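Local coordinates for 450aa long hypothetical fmu protein (Pyrococcus horikoshii, PDB 2YXL), which probably methylates C5 of cytosines in RNA, with S-adenosylmethionine as methyl donor, at residues W160-V165 against D175-V180. Residues are numbered along the deposited sequence; the frame is centred on the assembly and turned at random.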
ATOM      1  N   TRP A 160      -1.380  19.692  -6.689  1.00 37.93           N
ATOM      2  CA  TRP A 160      -2.623  19.170  -7.264  1.00 37.55           C
ATOM      3  C   TRP A 160      -3.353  18.241  -6.295  1.00 37.49           C
ATOM      4  O   TRP A 160      -4.585  18.250  -6.240  1.00 37.52           O
ATOM      5  CB  TRP A 160      -2.369  18.464  -8.605  1.00 37.34           C
ATOM      6  CG  TRP A 160      -1.835  17.055  -8.490  1.00 37.10           C
ATOM      7  CD1 TRP A 160      -0.525  16.672  -8.507  1.00 36.81           C
ATOM      8  CD2 TRP A 160      -2.603  15.849  -8.340  1.00 36.88           C
ATOM      9  NE1 TRP A 160      -0.427  15.305  -8.377  1.00 36.77           N
ATOM     10  CE2 TRP A 160      -1.687  14.776  -8.272  1.00 36.82           C
ATOM     11  CE3 TRP A 160      -3.978  15.575  -8.256  1.00 36.89           C
ATOM     12  CZ2 TRP A 160      -2.099  13.445  -8.125  1.00 36.75           C
ATOM     13  CZ3 TRP A 160      -4.387  14.252  -8.108  1.00 36.72           C
ATOM     14  CH2 TRP A 160      -3.449  13.205  -8.044  1.00 36.87           C
ATOM     15  N   LEU A 161      -2.590  17.444  -5.544  1.00 37.33           N
ATOM     16  CA  LEU A 161      -3.154  16.518  -4.568  1.00 37.27           C
ATOM     17  C   LEU A 161      -3.719  17.289  -3.383  1.00 37.35           C
ATOM     18  O   LEU A 161      -4.845  17.032  -2.955  1.00 37.40           O
ATOM     19  CB  LEU A 161      -2.101  15.516  -4.082  1.00 37.17           C
ATOM     20  CG  LEU A 161      -2.479  14.042  -3.852  1.00 37.04           C
ATOM     21  CD1 LEU A 161      -1.634  13.454  -2.732  1.00 36.36           C
ATOM     22  CD2 LEU A 161      -3.966  13.808  -3.569  1.00 36.42           C
ATOM     23  N   ILE A 162      -2.934  18.235  -2.867  1.00 37.46           N
ATOM     24  CA  ILE A 162      -3.360  19.109  -1.771  1.00 37.58           C
ATOM     25  C   ILE A 162      -4.685  19.788  -2.108  1.00 37.81           C
ATOM     26  O   ILE A 162      -5.600  19.829  -1.282  1.00 37.91           O
ATOM     27  CB  ILE A 162      -2.287  20.177  -1.448  1.00 37.56           C
ATOM     28  CG1 ILE A 162      -1.002  19.505  -0.948  1.00 37.53           C
ATOM     29  CG2 ILE A 162      -2.820  21.195  -0.437  1.00 37.23           C
ATOM     30  CD1 ILE A 162       0.197  20.434  -0.837  1.00 37.46           C
ATOM     31  N   GLU A 163      -4.778  20.304  -3.333  1.00 38.09           N
ATOM     32  CA  GLU A 163      -5.988  20.950  -3.824  1.00 38.42           C
ATOM     33  C   GLU A 163      -7.152  19.960  -3.882  1.00 38.31           C
ATOM     34  O   GLU A 163      -8.253  20.254  -3.411  1.00 38.36           O
ATOM     35  CB  GLU A 163      -5.731  21.567  -5.205  1.00 38.64           C
ATOM     36  CG  GLU A 163      -6.615  22.770  -5.538  1.00 39.59           C
ATOM     37  CD  GLU A 163      -6.336  23.980  -4.650  1.00 40.81           C
ATOM     38  OE1 GLU A 163      -7.311  24.635  -4.219  1.00 41.25           O
ATOM     39  OE2 GLU A 163      -5.149  24.271  -4.379  1.00 40.94           O
ATOM     40  N   ARG A 164      -6.888  18.781  -4.443  1.00 38.27           N
ATOM     41  CA  ARG A 164      -7.898  17.734  -4.598  1.00 38.28           C
ATOM     42  C   ARG A 164      -8.412  17.206  -3.254  1.00 38.12           C
ATOM     43  O   ARG A 164      -9.599  16.915  -3.119  1.00 38.14           O
ATOM     44  CB  ARG A 164      -7.344  16.590  -5.458  1.00 38.42           C
ATOM     45  CG  ARG A 164      -8.390  15.666  -6.072  1.00 39.03           C
ATOM     46  CD  ARG A 164      -9.169  16.340  -7.194  1.00 40.35           C
ATOM     47  NE  ARG A 164     -10.003  15.384  -7.921  1.00 41.17           N
ATOM     48  CZ  ARG A 164      -9.665  14.815  -9.076  1.00 41.61           C
ATOM     49  NH1 ARG A 164      -8.506  15.104  -9.660  1.00 41.63           N
ATOM     50  NH2 ARG A 164     -10.493  13.957  -9.655  1.00 41.94           N
ATOM     51  N   VAL A 165      -7.521  17.089  -2.268  1.00 37.95           N
ATOM     52  CA  VAL A 165      -7.909  16.691  -0.909  1.00 37.77           C
ATOM     53  C   VAL A 165      -8.761  17.781  -0.243  1.00 37.81           C
ATOM     54  O   VAL A 165      -9.769  17.476   0.402  1.00 37.79           O
ATOM     55  CB  VAL A 165      -6.679  16.317  -0.029  1.00 37.81           C
ATOM     56  CG1 VAL A 165      -7.089  16.065   1.419  1.00 37.56           C
ATOM     57  CG2 VAL A 165      -5.970  15.086  -0.585  1.00 37.58           C
ATOM     58  N   ASP A 175      -5.141  17.702   9.010  1.00 35.08           N
ATOM     59  CA  ASP A 175      -5.127  16.494   9.837  1.00 35.07           C
ATOM     60  C   ASP A 175      -4.887  15.226   9.017  1.00 34.99           C
ATOM     61  O   ASP A 175      -4.171  14.320   9.464  1.00 34.98           O
ATOM     62  CB  ASP A 175      -6.423  16.369  10.644  1.00 35.13           C
ATOM     63  CG  ASP A 175      -6.482  17.340  11.811  1.00 35.45           C
ATOM     64  OD1 ASP A 175      -5.430  17.596  12.438  1.00 35.95           O
ATOM     65  OD2 ASP A 175      -7.588  17.838  12.112  1.00 35.98           O
ATOM     66  N   PHE A 176      -5.480  15.175   7.823  1.00 34.81           N
ATOM     67  CA  PHE A 176      -5.281  14.061   6.896  1.00 34.58           C
ATOM     68  C   PHE A 176      -3.808  13.887   6.555  1.00 34.56           C
ATOM     69  O   PHE A 176      -3.267  12.783   6.658  1.00 34.51           O
ATOM     70  CB  PHE A 176      -6.095  14.258   5.613  1.00 34.50           C
ATOM     71  CG  PHE A 176      -5.762  13.271   4.524  1.00 34.41           C
ATOM     72  CD1 PHE A 176      -4.874  13.609   3.505  1.00 33.95           C
ATOM     73  CD2 PHE A 176      -6.328  11.997   4.522  1.00 34.22           C
ATOM     74  CE1 PHE A 176      -4.558  12.698   2.501  1.00 34.05           C
ATOM     75  CE2 PHE A 176      -6.017  11.078   3.521  1.00 34.05           C
ATOM     76  CZ  PHE A 176      -5.130  11.432   2.507  1.00 34.11           C
ATOM     77  N   PHE A 177      -3.165  14.979   6.148  1.00 34.61           N
ATOM     78  CA  PHE A 177      -1.753  14.927   5.789  1.00 34.72           C
ATOM     79  C   PHE A 177      -0.856  14.664   6.993  1.00 34.84           C
ATOM     80  O   PHE A 177       0.158  13.990   6.863  1.00 34.94           O
ATOM     81  CB  PHE A 177      -1.321  16.165   4.996  1.00 34.62           C
ATOM     82  CG  PHE A 177      -1.772  16.143   3.563  1.00 34.51           C
ATOM     83  CD1 PHE A 177      -2.804  16.970   3.130  1.00 34.64           C
ATOM     84  CD2 PHE A 177      -1.187  15.271   2.649  1.00 34.15           C
ATOM     85  CE1 PHE A 177      -3.234  16.942   1.805  1.00 34.51           C
ATOM     86  CE2 PHE A 177      -1.616  15.233   1.326  1.00 34.26           C
ATOM     87  CZ  PHE A 177      -2.639  16.074   0.902  1.00 34.31           C
ATOM     88  N   ARG A 178      -1.248  15.165   8.161  1.00 35.09           N
ATOM     89  CA  ARG A 178      -0.566  14.812   9.406  1.00 35.38           C
ATOM     90  C   ARG A 178      -0.583  13.301   9.654  1.00 35.30           C
ATOM     91  O   ARG A 178       0.463  12.708   9.918  1.00 35.18           O
ATOM     92  CB  ARG A 178      -1.143  15.575  10.601  1.00 35.49           C
ATOM     93  CG  ARG A 178      -0.460  16.914  10.846  1.00 36.51           C
ATOM     94  CD  ARG A 178      -0.701  17.420  12.259  1.00 37.96           C
ATOM     95  NE  ARG A 178      -2.026  18.022  12.409  1.00 39.60           N
ATOM     96  CZ  ARG A 178      -2.265  19.333  12.403  1.00 40.48           C
ATOM     97  NH1 ARG A 178      -1.268  20.200  12.257  1.00 40.72           N
ATOM     98  NH2 ARG A 178      -3.509  19.780  12.546  1.00 40.44           N
ATOM     99  N   SER A 179      -1.760  12.687   9.539  1.00 35.38           N
ATOM    100  CA  SER A 179      -1.900  11.242   9.743  1.00 35.69           C
ATOM    101  C   SER A 179      -1.151  10.373   8.722  1.00 35.94           C
ATOM    102  O   SER A 179      -0.702   9.281   9.064  1.00 35.92           O
ATOM    103  CB  SER A 179      -3.369  10.833   9.802  1.00 35.68           C
ATOM    104  OG  SER A 179      -4.003  11.008   8.547  1.00 36.22           O
ATOM    105  N   VAL A 180      -1.021  10.846   7.482  1.00 36.30           N
ATOM    106  CA  VAL A 180      -0.244  10.109   6.472  1.00 36.73           C
ATOM    107  C   VAL A 180       1.244  10.484   6.482  1.00 37.19           C
ATOM    108  O   VAL A 180       2.042   9.905   5.742  1.00 36.99           O
ATOM    109  CB  VAL A 180      -0.848  10.205   5.027  1.00 36.70           C
ATOM    110  CG1 VAL A 180      -2.255   9.616   4.981  1.00 36.25           C
ATOM    111  CG2 VAL A 180      -0.828  11.636   4.496  1.00 36.76           C
TER
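Phe177 points its ring at segment 160-165, meeting Leu161 CD1 at the edge, near the ring plane, 4.4 Å from CE2. One face of that ring takes Phe176 CD1 over its centre, 3.8 Å above the plane, and the Phe176 ring in turn has Phe177 CD1 at its own edge and Val180 CG1 over one face, toward the rim. Tyr155 meets Phe177 with nearly parallel ring planes. The outermost ring atom of Phe177, CZ, lies 3.8 Å from Val165 CG2 and 4.2 Å from Ile162 CG1. Helices 159-169 and 173-181, consecutive in the family's ferredoxin-like region, pack here at a steep angle, 125° between the short segments, with axes 11.8 Å apart at their closest, a gap bridged by apolar side chains without a hydrogen bond. Val165 fits against both aromatics: with CG1 anti to the backbone N (chi1 173°), that methyl lies 3.9 Å from Phe176 CD1 and also meets Phe177 CE1, while CG2, besides touching Phe177, comes near Phe176 CE1. An alanine here would remove both methyls and is likely to open a gap between helix 159-169 and the two rings. Val165 also packs on Ile392, and Phe176 touches His434 of helix 433-436; the Phe176 side chain is about 11 Å from that of Cys390, the predicted nucleophile.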